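Local coordinates for 5'-tyrosyl-DNA phosphodiesterase (PDB 4GEW), which is a member of the endonuclease/exonuclease/phosphatase family that also carries a small helical UBA-like domain, at residues L49-I54 against W72-A77; I54-D59 against D79-S84; I203-S208 against L229-E234; L265-G270 against L324-P329. All blocks are in the same frame, centred on the assembly; numbering follows the deposited sequence.

Interaction 1. Residues L49-I54 against W72-A77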
loop_
_atom_site.group_PDB
_atom_site.type_symbol
_atom_site.label_atom_id
_atom_site.label_comp_id
_atom_site.label_asym_id
_atom_site.label_seq_id
_atom_site.Cartn_x
_atom_site.Cartn_y
_atom_site.Cartn_z
ATOM N N LEU A 49 19.669 -28.120 -0.140
ATOM C CA LEU A 49 19.019 -27.985 -1.441
ATOM C C LEU A 49 17.847 -28.947 -1.569
ATOM O O LEU A 49 16.718 -28.534 -1.845
ATOM C CB LEU A 49 20.022 -28.265 -2.559
ATOM C CG LEU A 49 20.868 -27.087 -3.039
ATOM C CD1 LEU A 49 22.122 -27.590 -3.738
ATOM C CD2 LEU A 49 20.045 -26.193 -3.962
ATOM N N HIS A 50 18.130 -30.229 -1.357
ATOM C CA HIS A 50 17.121 -31.276 -1.426
ATOM C C HIS A 50 16.005 -31.087 -0.398
ATOM O O HIS A 50 14.824 -31.118 -0.741
ATOM C CB HIS A 50 17.776 -32.642 -1.228
ATOM C CG HIS A 50 16.796 -33.765 -1.120
ATOM N ND1 HIS A 50 16.302 -34.427 -2.222
ATOM C CD2 HIS A 50 16.208 -34.335 -0.041
ATOM C CE1 HIS A 50 15.456 -35.363 -1.828
ATOM N NE2 HIS A 50 15.381 -35.325 -0.509
ATOM N N GLU A 51 16.390 -30.899 0.861
ATOM C CA GLU A 51 15.439 -30.713 1.952
ATOM C C GLU A 51 14.474 -29.555 1.676
ATOM O O GLU A 51 13.256 -29.719 1.763
ATOM C CB GLU A 51 16.189 -30.485 3.269
ATOM C CG GLU A 51 15.301 -30.317 4.493
ATOM C CD GLU A 51 14.817 -31.635 5.066
ATOM O OE1 GLU A 51 14.320 -32.483 4.293
ATOM O OE2 GLU A 51 14.935 -31.820 6.296
ATOM N N PHE A 52 15.031 -28.395 1.335
ATOM C CA PHE A 52 14.232 -27.227 0.972
ATOM C C PHE A 52 13.275 -27.548 -0.173
ATOM O O PHE A 52 12.140 -27.068 -0.200
ATOM C CB PHE A 52 15.142 -26.060 0.572
ATOM C CG PHE A 52 14.407 -24.771 0.323
ATOM C CD1 PHE A 52 14.299 -23.820 1.322
ATOM C CD2 PHE A 52 13.829 -24.508 -0.911
ATOM C CE1 PHE A 52 13.625 -22.634 1.099
ATOM C CE2 PHE A 52 13.151 -23.324 -1.139
ATOM C CZ PHE A 52 13.048 -22.388 -0.135
ATOM N N ALA A 53 13.746 -28.355 -1.120
ATOM C CA ALA A 53 12.951 -28.724 -2.283
ATOM C C ALA A 53 11.773 -29.615 -1.893
ATOM O O ALA A 53 10.642 -29.382 -2.316
ATOM C CB ALA A 53 13.823 -29.411 -3.325
ATOM N N ILE A 54 12.050 -30.634 -1.083
ATOM C CA ILE A 54 11.015 -31.555 -0.621
ATOM C C ILE A 54 9.968 -30.840 0.232
ATOM O O ILE A 54 8.766 -31.020 0.035
ATOM C CB ILE A 54 11.616 -32.728 0.190
ATOM C CG1 ILE A 54 12.530 -33.584 -0.688
ATOM C CG2 ILE A 54 10.515 -33.589 0.788
ATOM C CD1 ILE A 54 11.808 -34.325 -1.795
ATOM N N TRP A 72 23.131 -19.840 4.023
ATOM C CA TRP A 72 22.594 -21.171 3.680
ATOM C C TRP A 72 21.916 -21.720 4.928
ATOM O O TRP A 72 22.069 -22.890 5.277
ATOM C CB TRP A 72 23.618 -22.182 3.130
ATOM C CG TRP A 72 24.116 -21.918 1.730
ATOM C CD1 TRP A 72 24.741 -20.788 1.274
ATOM C CD2 TRP A 72 24.075 -22.823 0.619
ATOM N NE1 TRP A 72 25.073 -20.927 -0.055
ATOM C CE2 TRP A 72 24.675 -22.165 -0.479
ATOM C CE3 TRP A 72 23.577 -24.113 0.441
ATOM C CZ2 TRP A 72 24.794 -22.766 -1.733
ATOM C CZ3 TRP A 72 23.692 -24.700 -0.809
ATOM C CH2 TRP A 72 24.301 -24.031 -1.876
ATOM N N ASP A 73 21.183 -20.844 5.606
ATOM C CA ASP A 73 20.405 -21.213 6.776
ATOM C C ASP A 73 19.032 -21.676 6.309
ATOM O O ASP A 73 18.185 -20.858 5.939
ATOM C CB ASP A 73 20.271 -20.009 7.709
ATOM C CG ASP A 73 19.832 -20.393 9.107
ATOM O OD1 ASP A 73 19.073 -21.375 9.258
ATOM O OD2 ASP A 73 20.249 -19.706 10.062
ATOM N N LEU A 74 18.828 -22.989 6.317
ATOM C CA LEU A 74 17.592 -23.599 5.838
ATOM C C LEU A 74 16.361 -23.045 6.550
ATOM O O LEU A 74 15.350 -22.745 5.911
ATOM C CB LEU A 74 17.662 -25.119 6.003
ATOM C CG LEU A 74 16.415 -25.952 5.696
ATOM C CD1 LEU A 74 15.956 -25.763 4.256
ATOM C CD2 LEU A 74 16.700 -27.417 5.987
ATOM N N LYS A 75 16.462 -22.897 7.868
ATOM C CA LYS A 75 15.346 -22.435 8.689
ATOM C C LYS A 75 14.798 -21.077 8.252
ATOM O O LYS A 75 13.586 -20.908 8.104
ATOM C CB LYS A 75 15.752 -22.394 10.164
ATOM C CG LYS A 75 14.695 -21.805 11.088
ATOM C CD LYS A 75 13.362 -22.526 10.954
ATOM C CE LYS A 75 12.343 -21.970 11.934
ATOM N NZ LYS A 75 12.217 -20.487 11.830
ATOM N N LYS A 76 15.685 -20.110 8.044
ATOM C CA LYS A 76 15.236 -18.785 7.638
ATOM C C LYS A 76 15.006 -18.699 6.129
ATOM O O LYS A 76 14.368 -17.766 5.643
ATOM C CB LYS A 76 16.185 -17.687 8.140
ATOM C CG LYS A 76 17.560 -17.676 7.514
ATOM C CD LYS A 76 18.414 -16.555 8.100
ATOM C CE LYS A 76 18.921 -16.892 9.494
ATOM N NZ LYS A 76 20.276 -16.317 9.733
ATOM N N ALA A 77 15.510 -19.683 5.392
ATOM C CA ALA A 77 15.199 -19.796 3.971
ATOM C C ALA A 77 13.723 -20.152 3.804
ATOM O O ALA A 77 13.048 -19.637 2.911
ATOM C CB ALA A 77 16.085 -20.838 3.308
#
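Apolar packing carries this contact between helix 45-56 and the start of helix 74-83, and Phe-52 and Leu-74 stand at its middle, their CA atoms 6.9 Å apart. The two methyls of Leu-74 divide between Phe-52 and Glu-51. CD1 lies 3.8 Å from Phe-52 CB and meets the phenyl ring at the rim, near the ring plane, whereas CD2 reaches 3.5 Å from Glu-51 CG. The Glu-51 chain, bent at chi2 (81°), thus gives its aliphatic part to the leucine, the two side chains crossing at about a right angle. With CG anti to its own backbone N (chi1 -174°), Phe-52 extends toward the second helix, and its CE1 comes within 3.8 Å of Ala-77 CB. A looser apolar touch, 4.3 Å from Leu-49 CG to Trp-72 CZ3, adds to this packing.

The same ring edge also meets a backbone polar group, since Phe-52 CE1 is 3.5 Å from Ala-77 O.

Within 72-77 the polar bonds serve the helix start. Asp-73 is the N-cap of helix 74-83: its OD1 accepts a weak bond from Lys-75 N (3.3 Å, N-H...O angle 126°), while its OD2 forms a salt bridge with Lys-76 NZ at 3.4 Å. Lys-48 NZ of helix 45-56 bonds Trp-72 O, a polar link across the junction.

The contact belongs to the UBA-like domain, consistent with the compact three-helix bundle of that family. Helix 60-66 closes the bundle, packing Ala-63 on Phe-52 and Ile-66 on Ala-77; Leu-67 touches both Leu-49 and Trp-72, and Phe-81, further along helix 74-83, also packs on Phe-52.

Interaction 2. Residues I54-D59 against D79-S84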
loop_
_atom_site.group_PDB
_atom_site.type_symbol
_atom_site.label_atom_id
_atom_site.label_comp_id
_atom_site.label_asym_id
_atom_site.label_seq_id
_atom_site.Cartn_x
_atom_site.Cartn_y
_atom_site.Cartn_z
ATOM N N ILE A 54 12.050 -30.634 -1.083
ATOM C CA ILE A 54 11.015 -31.555 -0.621
ATOM C C ILE A 54 9.968 -30.840 0.232
ATOM O O ILE A 54 8.766 -31.020 0.035
ATOM C CB ILE A 54 11.616 -32.728 0.190
ATOM C CG1 ILE A 54 12.530 -33.584 -0.688
ATOM C CG2 ILE A 54 10.515 -33.589 0.788
ATOM C CD1 ILE A 54 11.808 -34.325 -1.795
ATOM N N ILE A 55 10.433 -30.025 1.174
ATOM C CA ILE A 55 9.543 -29.327 2.099
ATOM C C ILE A 55 8.604 -28.346 1.398
ATOM O O ILE A 55 7.406 -28.314 1.681
ATOM C CB ILE A 55 10.340 -28.571 3.178
ATOM C CG1 ILE A 55 11.082 -29.556 4.082
ATOM C CG2 ILE A 55 9.420 -27.697 4.012
ATOM C CD1 ILE A 55 12.017 -28.887 5.068
ATOM N N THR A 56 9.147 -27.553 0.481
ATOM C CA THR A 56 8.366 -26.515 -0.181
ATOM C C THR A 56 7.709 -27.000 -1.467
ATOM O O THR A 56 6.948 -26.260 -2.096
ATOM C CB THR A 56 9.228 -25.289 -0.510
ATOM O OG1 THR A 56 10.276 -25.670 -1.409
ATOM C CG2 THR A 56 9.834 -24.712 0.755
ATOM N N ALA A 57 8.008 -28.241 -1.847
ATOM C CA ALA A 57 7.536 -28.815 -3.110
ATOM C C ALA A 57 7.925 -27.952 -4.315
ATOM O O ALA A 57 7.159 -27.813 -5.270
ATOM C CB ALA A 57 6.027 -29.059 -3.074
ATOM N N THR A 58 9.118 -27.369 -4.249
ATOM C CA THR A 58 9.675 -26.607 -5.359
ATOM C C THR A 58 10.979 -27.279 -5.769
ATOM O O THR A 58 11.472 -28.149 -5.054
ATOM C CB THR A 58 9.931 -25.140 -4.962
ATOM O OG1 THR A 58 10.944 -25.079 -3.949
ATOM C CG2 THR A 58 8.651 -24.502 -4.432
ATOM N N ASP A 59 11.535 -26.898 -6.915
ATOM C CA ASP A 59 12.734 -27.571 -7.418
ATOM C C ASP A 59 14.019 -27.099 -6.733
ATOM O O ASP A 59 13.995 -26.174 -5.921
ATOM C CB ASP A 59 12.844 -27.458 -8.944
ATOM C CG ASP A 59 12.773 -26.027 -9.437
ATOM O OD1 ASP A 59 13.106 -25.110 -8.663
ATOM O OD2 ASP A 59 12.389 -25.819 -10.606
ATOM N N ASP A 79 11.333 -19.499 6.140
ATOM C CA ASP A 79 10.589 -18.334 6.616
ATOM C C ASP A 79 10.505 -17.268 5.532
ATOM O O ASP A 79 9.480 -16.603 5.377
ATOM C CB ASP A 79 11.240 -17.748 7.871
ATOM C CG ASP A 79 11.321 -18.749 9.011
ATOM O OD1 ASP A 79 12.122 -18.525 9.946
ATOM O OD2 ASP A 79 10.588 -19.761 8.969
ATOM N N VAL A 80 11.593 -17.114 4.786
ATOM C CA VAL A 80 11.645 -16.169 3.678
ATOM C C VAL A 80 10.703 -16.581 2.546
ATOM O O VAL A 80 9.950 -15.760 2.028
ATOM C CB VAL A 80 13.090 -16.011 3.145
ATOM C CG1 VAL A 80 13.092 -15.533 1.703
ATOM C CG2 VAL A 80 13.879 -15.056 4.030
ATOM N N PHE A 81 10.736 -17.851 2.167
ATOM C CA PHE A 81 9.872 -18.312 1.086
ATOM C C PHE A 81 8.391 -18.096 1.409
ATOM O O PHE A 81 7.632 -17.620 0.567
ATOM C CB PHE A 81 10.131 -19.779 0.745
ATOM C CG PHE A 81 9.186 -20.325 -0.282
ATOM C CD1 PHE A 81 9.230 -19.872 -1.589
ATOM C CD2 PHE A 81 8.242 -21.279 0.061
ATOM C CE1 PHE A 81 8.357 -20.362 -2.538
ATOM C CE2 PHE A 81 7.366 -21.775 -0.886
ATOM C CZ PHE A 81 7.423 -21.316 -2.187
ATOM N N TYR A 82 7.992 -18.425 2.632
ATOM C CA TYR A 82 6.585 -18.336 3.013
ATOM C C TYR A 82 6.168 -16.960 3.518
ATOM O O TYR A 82 5.043 -16.531 3.276
ATOM C CB TYR A 82 6.233 -19.403 4.055
ATOM C CG TYR A 82 6.309 -20.807 3.513
ATOM C CD1 TYR A 82 5.508 -21.202 2.454
ATOM C CD2 TYR A 82 7.177 -21.739 4.058
ATOM C CE1 TYR A 82 5.571 -22.486 1.944
ATOM C CE2 TYR A 82 7.249 -23.030 3.555
ATOM C CZ TYR A 82 6.440 -23.397 2.497
ATOM O OH TYR A 82 6.499 -24.677 1.981
ATOM N N GLY A 83 7.070 -16.270 4.210
ATOM C CA GLY A 83 6.707 -15.043 4.896
ATOM C C GLY A 83 7.198 -13.742 4.287
ATOM O O GLY A 83 6.544 -12.706 4.433
ATOM N N SER A 84 8.349 -13.779 3.623
ATOM C CA SER A 84 8.940 -12.555 3.085
ATOM C C SER A 84 8.129 -11.970 1.933
ATOM O O SER A 84 7.620 -12.691 1.076
ATOM C CB SER A 84 10.389 -12.782 2.644
ATOM O OG SER A 84 10.905 -11.623 2.012
#
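With OG1 between the backbone N and the carbonyl carbon (chi1 62°), Thr-56 has CG2 anti to its carbonyl carbon, which presents the methyl to Phe-81 and Tyr-82 of the last helix in this UBA-like bundle. Phe-81, with CG anti to its backbone N (chi1 175°), reaches back toward the end of helix 45-56. Its CD2 lies 3.8 Å from Thr-56 CG2, and its CZ is 4.1 Å from Thr-58 CG2, so two threonine methyls pack against one ring. The Tyr-82 side chain crosses that of Thr-56 at a slant: its OH is 3.4 Å from Thr-56 CA, and Phe-81 CD2 sits over one face of the tyrosine ring, toward the rim.

The contact across the segments is therefore van der Waals packing, with the threonine hydroxyls turned to other partners. Thr-56 OG1 bonds Phe-52 O one helical turn earlier, within the same helix. Ala-57, with positive phi (55°), leaves the right-handed helical conformation and carries the chain round to Asp-59, the N-cap of helix 60-66, whose OD1 accepts from Phe-62 N. In the assembly, Tyr-82 packs on Ser-280 and Ala-57 on Pro-241, both of the second subunit. Across the turn, Thr-58 OG1 donates to Thr-56 OG1 at 2.7 Å.

Interaction 3. Residues I203-S208 against L229-E234; sequences IHFQNS and LNTHLE
The endonuclease/exonuclease/phosphatase fold is a two-sheet alpha/beta sandwich, and here a type I beta turn, Phe-205 to Ser-208, at the end of strand 195-204 meets the end of strand 224-232 in one of those sheets. Strand 213-221 lies between the two strands, so the two segments are not paired as strands and meet through side chains, near the start of that intervening strand.

The polar half joins Ser-208 and Glu-234, whose CA atoms are 6.7 Å apart. Ser-208 OG, anti to its backbone N (chi1 178°), donates to Glu-234 OE1 through the syn lone pair of that oxygen. Glu-234 gets there by a bend at chi2 (77°). Its carboxylate is gripped further: Gln-246 NE2 of helix 240-260 also bonds OE1, and Gly-209 N bonds OE2. Ser-208 OG in turn accepts from the backbone N of Met-210 and of Arg-212. This network fixes the buried acid against the chain just after the turn.

The apolar half is Phe-205, whose CB points toward the other segment. Its CE2 touches Leu-233 CD2 at 4.0 Å, the side chains crossing obliquely. The same CE2 lies 3.5 Å from Thr-231 OG1, which sits at the ring edge near the ring plane while bonding Thr-213 O. Gln-246 touches Phe-205, and Val-95 of the second subunit also packs on it. In the polar half, the Ser-208 OG to Glu-234 OE1 bond measures 2.7 Å.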
loop_
_atom_site.group_PDB
_atom_site.type_symbol
_atom_site.label_atom_id
_atom_site.label_comp_id
_atom_site.label_asym_id
_atom_site.label_seq_id
_atom_site.Cartn_x
_atom_site.Cartn_y
_atom_site.Cartn_z
ATOM N N ILE A 203 -3.597 21.297 -0.430
ATOM C CA ILE A 203 -3.059 21.241 0.919
ATOM C C ILE A 203 -2.145 22.436 1.150
ATOM O O ILE A 203 -1.173 22.623 0.426
ATOM C CB ILE A 203 -2.254 19.947 1.140
ATOM C CG1 ILE A 203 -3.149 18.722 0.913
ATOM C CG2 ILE A 203 -1.639 19.930 2.535
ATOM C CD1 ILE A 203 -2.425 17.401 1.027
ATOM N N HIS A 204 -2.460 23.247 2.151
ATOM C CA HIS A 204 -1.635 24.412 2.456
ATOM C C HIS A 204 -0.530 24.049 3.441
ATOM O O HIS A 204 -0.810 23.631 4.561
ATOM C CB HIS A 204 -2.498 25.543 3.026
ATOM C CG HIS A 204 -3.595 25.983 2.107
ATOM N ND1 HIS A 204 -3.547 27.170 1.406
ATOM C CD2 HIS A 204 -4.762 25.392 1.764
ATOM C CE1 HIS A 204 -4.640 27.292 0.677
ATOM N NE2 HIS A 204 -5.395 26.226 0.875
ATOM N N PHE A 205 0.722 24.201 3.016
ATOM C CA PHE A 205 1.865 23.958 3.891
ATOM C C PHE A 205 1.848 24.937 5.060
ATOM O O PHE A 205 1.919 26.151 4.858
ATOM C CB PHE A 205 3.179 24.116 3.117
ATOM C CG PHE A 205 3.329 23.167 1.955
ATOM C CD1 PHE A 205 2.784 21.896 2.002
ATOM C CD2 PHE A 205 4.031 23.550 0.818
ATOM C CE1 PHE A 205 2.927 21.020 0.932
ATOM C CE2 PHE A 205 4.181 22.683 -0.253
ATOM C CZ PHE A 205 3.628 21.414 -0.195
ATOM N N GLN A 206 1.762 24.417 6.280
ATOM C CA GLN A 206 1.698 25.276 7.462
ATOM C C GLN A 206 3.049 25.851 7.855
ATOM O O GLN A 206 3.113 26.811 8.614
ATOM C CB GLN A 206 1.080 24.541 8.652
ATOM C CG GLN A 206 -0.379 24.177 8.448
ATOM C CD GLN A 206 -1.233 25.375 8.072
ATOM O OE1 GLN A 206 -1.210 26.407 8.746
ATOM N NE2 GLN A 206 -1.991 25.243 6.988
ATOM N N ASN A 207 4.128 25.264 7.352
ATOM C CA ASN A 207 5.456 25.792 7.640
ATOM C C ASN A 207 5.907 26.797 6.582
ATOM O O ASN A 207 7.058 27.223 6.567
ATOM C CB ASN A 207 6.478 24.659 7.784
ATOM C CG ASN A 207 6.794 23.978 6.465
ATOM O OD1 ASN A 207 6.019 24.048 5.508
ATOM N ND2 ASN A 207 7.937 23.305 6.411
ATOM N N SER A 208 4.993 27.168 5.692
ATOM C CA SER A 208 5.321 28.090 4.613
ATOM C C SER A 208 4.947 29.530 4.952
ATOM O O SER A 208 3.843 29.802 5.426
ATOM C CB SER A 208 4.630 27.673 3.318
ATOM O OG SER A 208 4.919 28.591 2.275
ATOM N N LEU A 229 0.216 15.984 -9.057
ATOM C CA LEU A 229 0.612 16.726 -7.868
ATOM C C LEU A 229 1.537 17.875 -8.255
ATOM O O LEU A 229 2.678 17.652 -8.672
ATOM C CB LEU A 229 1.287 15.809 -6.840
ATOM C CG LEU A 229 0.405 14.774 -6.128
ATOM C CD1 LEU A 229 0.165 13.547 -7.005
ATOM C CD2 LEU A 229 0.992 14.373 -4.775
ATOM N N ASN A 230 1.027 19.097 -8.121
ATOM C CA ASN A 230 1.740 20.306 -8.540
ATOM C C ASN A 230 2.096 21.165 -7.334
ATOM O O ASN A 230 1.248 21.422 -6.478
ATOM C CB ASN A 230 0.873 21.119 -9.516
ATOM C CG ASN A 230 1.571 22.382 -10.023
ATOM O OD1 ASN A 230 2.792 22.507 -9.944
ATOM N ND2 ASN A 230 0.791 23.315 -10.564
ATOM N N THR A 231 3.340 21.624 -7.260
ATOM C CA THR A 231 3.739 22.430 -6.112
ATOM C C THR A 231 4.863 23.425 -6.395
ATOM O O THR A 231 5.658 23.254 -7.315
ATOM C CB THR A 231 4.139 21.540 -4.918
ATOM O OG1 THR A 231 4.248 22.341 -3.735
ATOM C CG2 THR A 231 5.466 20.852 -5.187
ATOM N N HIS A 232 4.907 24.473 -5.582
ATOM C CA HIS A 232 5.966 25.468 -5.648
ATOM C C HIS A 232 6.609 25.496 -4.264
ATOM O O HIS A 232 6.111 26.161 -3.358
ATOM C CB HIS A 232 5.372 26.829 -6.024
ATOM C CG HIS A 232 6.389 27.900 -6.263
ATOM N ND1 HIS A 232 6.041 29.214 -6.514
ATOM C CD2 HIS A 232 7.744 27.865 -6.285
ATOM C CE1 HIS A 232 7.133 29.935 -6.678
ATOM N NE2 HIS A 232 8.183 29.140 -6.546
ATOM N N LEU A 233 7.690 24.740 -4.087
ATOM C CA LEU A 233 8.282 24.588 -2.763
ATOM C C LEU A 233 8.938 25.891 -2.326
ATOM O O LEU A 233 9.289 26.722 -3.171
ATOM C CB LEU A 233 9.298 23.441 -2.734
ATOM C CG LEU A 233 8.772 22.031 -3.032
ATOM C CD1 LEU A 233 9.837 20.987 -2.725
ATOM C CD2 LEU A 233 7.503 21.746 -2.249
ATOM N N GLU A 234 9.095 26.050 -1.013
ATOM C CA GLU A 234 9.656 27.257 -0.416
ATOM C C GLU A 234 10.912 27.712 -1.155
ATOM O O GLU A 234 11.787 26.900 -1.457
ATOM C CB GLU A 234 9.975 27.016 1.060
ATOM C CG GLU A 234 9.756 28.238 1.954
ATOM C CD GLU A 234 8.284 28.487 2.259
ATOM O OE1 GLU A 234 7.435 27.662 1.849
ATOM O OE2 GLU A 234 7.977 29.507 2.914
#

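Interaction 4. Residues L265-G270 against L324-P329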
loop_
_atom_site.group_PDB
_atom_site.type_symbol
_atom_site.label_atom_id
_atom_site.label_comp_id
_atom_site.label_asym_id
_atom_site.label_seq_id
_atom_site.Cartn_x
_atom_site.Cartn_y
_atom_site.Cartn_z
ATOM N N LEU A 265 -1.076 6.083 -13.004
ATOM C CA LEU A 265 -0.022 7.018 -13.367
ATOM C C LEU A 265 0.015 8.139 -12.338
ATOM O O LEU A 265 -1.008 8.767 -12.061
ATOM C CB LEU A 265 -0.293 7.619 -14.743
ATOM C CG LEU A 265 0.576 7.138 -15.902
ATOM C CD1 LEU A 265 0.186 7.843 -17.194
ATOM C CD2 LEU A 265 2.044 7.371 -15.585
ATOM N N VAL A 266 1.189 8.393 -11.772
ATOM C CA VAL A 266 1.346 9.491 -10.828
ATOM C C VAL A 266 2.397 10.462 -11.339
ATOM O O VAL A 266 3.503 10.053 -11.682
ATOM C CB VAL A 266 1.764 8.991 -9.435
ATOM C CG1 VAL A 266 1.632 10.119 -8.413
ATOM C CG2 VAL A 266 0.914 7.793 -9.023
ATOM N N PHE A 267 2.046 11.742 -11.409
ATOM C CA PHE A 267 3.005 12.776 -11.790
ATOM C C PHE A 267 3.126 13.816 -10.687
ATOM O O PHE A 267 2.144 14.473 -10.329
ATOM C CB PHE A 267 2.593 13.466 -13.092
ATOM C CG PHE A 267 2.621 12.568 -14.297
ATOM C CD1 PHE A 267 1.439 12.194 -14.928
ATOM C CD2 PHE A 267 3.826 12.107 -14.807
ATOM C CE1 PHE A 267 1.459 11.370 -16.048
ATOM C CE2 PHE A 267 3.856 11.277 -15.924
ATOM C CZ PHE A 267 2.671 10.909 -16.549
ATOM N N PHE A 268 4.331 13.959 -10.147
ATOM C CA PHE A 268 4.600 14.968 -9.130
ATOM C C PHE A 268 5.749 15.883 -9.548
ATOM O O PHE A 268 6.800 15.415 -9.998
ATOM C CB PHE A 268 4.930 14.320 -7.783
ATOM C CG PHE A 268 5.593 15.262 -6.810
ATOM C CD1 PHE A 268 4.895 16.336 -6.278
ATOM C CD2 PHE A 268 6.914 15.077 -6.435
ATOM C CE1 PHE A 268 5.501 17.210 -5.390
ATOM C CE2 PHE A 268 7.527 15.946 -5.543
ATOM C CZ PHE A 268 6.820 17.012 -5.021
ATOM N N GLY A 269 5.544 17.186 -9.399
ATOM C CA GLY A 269 6.603 18.135 -9.677
ATOM C C GLY A 269 6.185 19.586 -9.600
ATOM O O GLY A 269 5.224 19.941 -8.911
ATOM N N GLY A 270 6.920 20.424 -10.323
ATOM C CA GLY A 270 6.684 21.854 -10.353
ATOM C C GLY A 270 7.990 22.588 -10.109
ATOM O O GLY A 270 9.066 22.071 -10.424
ATOM N N LEU A 324 10.307 16.924 -12.562
ATOM C CA LEU A 324 9.102 16.125 -12.690
ATOM C C LEU A 324 9.390 14.675 -12.325
ATOM O O LEU A 324 10.309 14.050 -12.870
ATOM C CB LEU A 324 8.583 16.212 -14.119
ATOM C CG LEU A 324 7.105 15.935 -14.357
ATOM C CD1 LEU A 324 6.229 16.855 -13.515
ATOM C CD2 LEU A 324 6.814 16.120 -15.833
ATOM N N TYR A 325 8.610 14.139 -11.392
ATOM C CA TYR A 325 8.745 12.738 -11.005
ATOM C C TYR A 325 7.515 11.958 -11.458
ATOM O O TYR A 325 6.417 12.508 -11.540
ATOM C CB TYR A 325 8.917 12.608 -9.490
ATOM C CG TYR A 325 10.117 13.349 -8.935
ATOM C CD1 TYR A 325 11.331 12.696 -8.726
ATOM C CD2 TYR A 325 10.035 14.701 -8.615
ATOM C CE1 TYR A 325 12.437 13.373 -8.214
ATOM C CE2 TYR A 325 11.139 15.390 -8.102
ATOM C CZ TYR A 325 12.333 14.721 -7.907
ATOM O OH TYR A 325 13.418 15.400 -7.402
ATOM N N TRP A 326 7.688 10.679 -11.762
ATOM C CA TRP A 326 6.530 9.880 -12.119
ATOM C C TRP A 326 6.613 8.441 -11.646
ATOM O O TRP A 326 7.687 7.933 -11.318
ATOM C CB TRP A 326 6.239 9.957 -13.620
ATOM C CG TRP A 326 6.762 8.817 -14.440
ATOM C CD1 TRP A 326 6.042 7.765 -14.932
ATOM C CD2 TRP A 326 8.112 8.622 -14.884
ATOM N NE1 TRP A 326 6.859 6.927 -15.653
ATOM C CE2 TRP A 326 8.134 7.426 -15.637
ATOM C CE3 TRP A 326 9.301 9.340 -14.717
ATOM C CZ2 TRP A 326 9.302 6.933 -16.224
ATOM C CZ3 TRP A 326 10.460 8.848 -15.299
ATOM C CH2 TRP A 326 10.453 7.655 -16.042
ATOM N N SER A 327 5.448 7.811 -11.582
ATOM C CA SER A 327 5.341 6.392 -11.304
ATOM C C SER A 327 4.204 5.847 -12.150
ATOM O O SER A 327 3.268 6.569 -12.481
ATOM C CB SER A 327 5.065 6.160 -9.818
ATOM O OG SER A 327 4.852 4.787 -9.544
ATOM N N GLY A 328 4.283 4.579 -12.518
ATOM C CA GLY A 328 3.195 3.966 -13.253
ATOM C C GLY A 328 3.638 3.136 -14.430
ATOM O O GLY A 328 4.829 2.958 -14.662
ATOM N N PRO A 329 2.666 2.633 -15.200
ATOM C CA PRO A 329 2.902 1.654 -16.267
ATOM C C PRO A 329 3.451 2.250 -17.564
ATOM O O PRO A 329 3.167 1.719 -18.633
ATOM C CB PRO A 329 1.512 1.055 -16.493
ATOM C CG PRO A 329 0.575 2.170 -16.141
ATOM C CD PRO A 329 1.238 2.961 -15.043
#
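Strands 265-269 and 324-327 run antiparallel, their axes 4.6 Å apart at closest and their directions 162° apart, with Val-266/Ser-327 and Phe-268/Tyr-325 as hydrogen-bonded pairs and Phe-267/Trp-326 and Gly-269/Leu-324 as non-hydrogen-bonded pairs. Four backbone bonds join them; the Val-266 N to Ser-327 O bond is 2.9 Å long and nearly straight (172°), and Tyr-325 N to Phe-268 O is 2.6 Å.

On one face the Phe-268 and Tyr-325 side chains run alongside each other, their ring planes 22° apart but displaced, with little overlap; Phe-268 CD2 is 3.8 Å from Tyr-325 CD2. Helix 240-260 covers Phe-268 here. On the other face, Phe-267 CD2 presses 3.4 Å from Trp-326 CB, and Phe-360 of the second sheet meets both rings. Leu-265 CD2 reaches the indole edge, 4.1 Å from Trp-326 CD1, while Trp-326 NE1 bonds Leu-330 O.

The four bonds thus engage N and O of both hydrogen-bonded pairs, while Phe-267 and Gly-269 bond strand 224-232 on the other side. Aromatic and aliphatic side chains are buried on both faces, as expected of a sheet packed between a helix layer and a second sheet.

In the fold
From the N terminus, interactions 1 and 2 come first and cross, since their segments alternate along the chain: both join helix 45-56 to helix 74-83, share Ile-54 and close over helix 60-66, which makes the UBA-like domain one small bundle. Interaction 3 then closes the loop that runs out through strand 213-221 and back into strand 224-232, and interaction 4 follows in series, closing the longer passage from strand 265-269 to strand 318-327. These last two meet in one sheet, where strands 224-232 and 265-269 are parallel neighbours, with centres about 17 Å apart. Interactions 1 and 3 lie on opposite sides of the chain's centre, about 51 Å between centres, while interactions 2 and 3 each touch the second subunit.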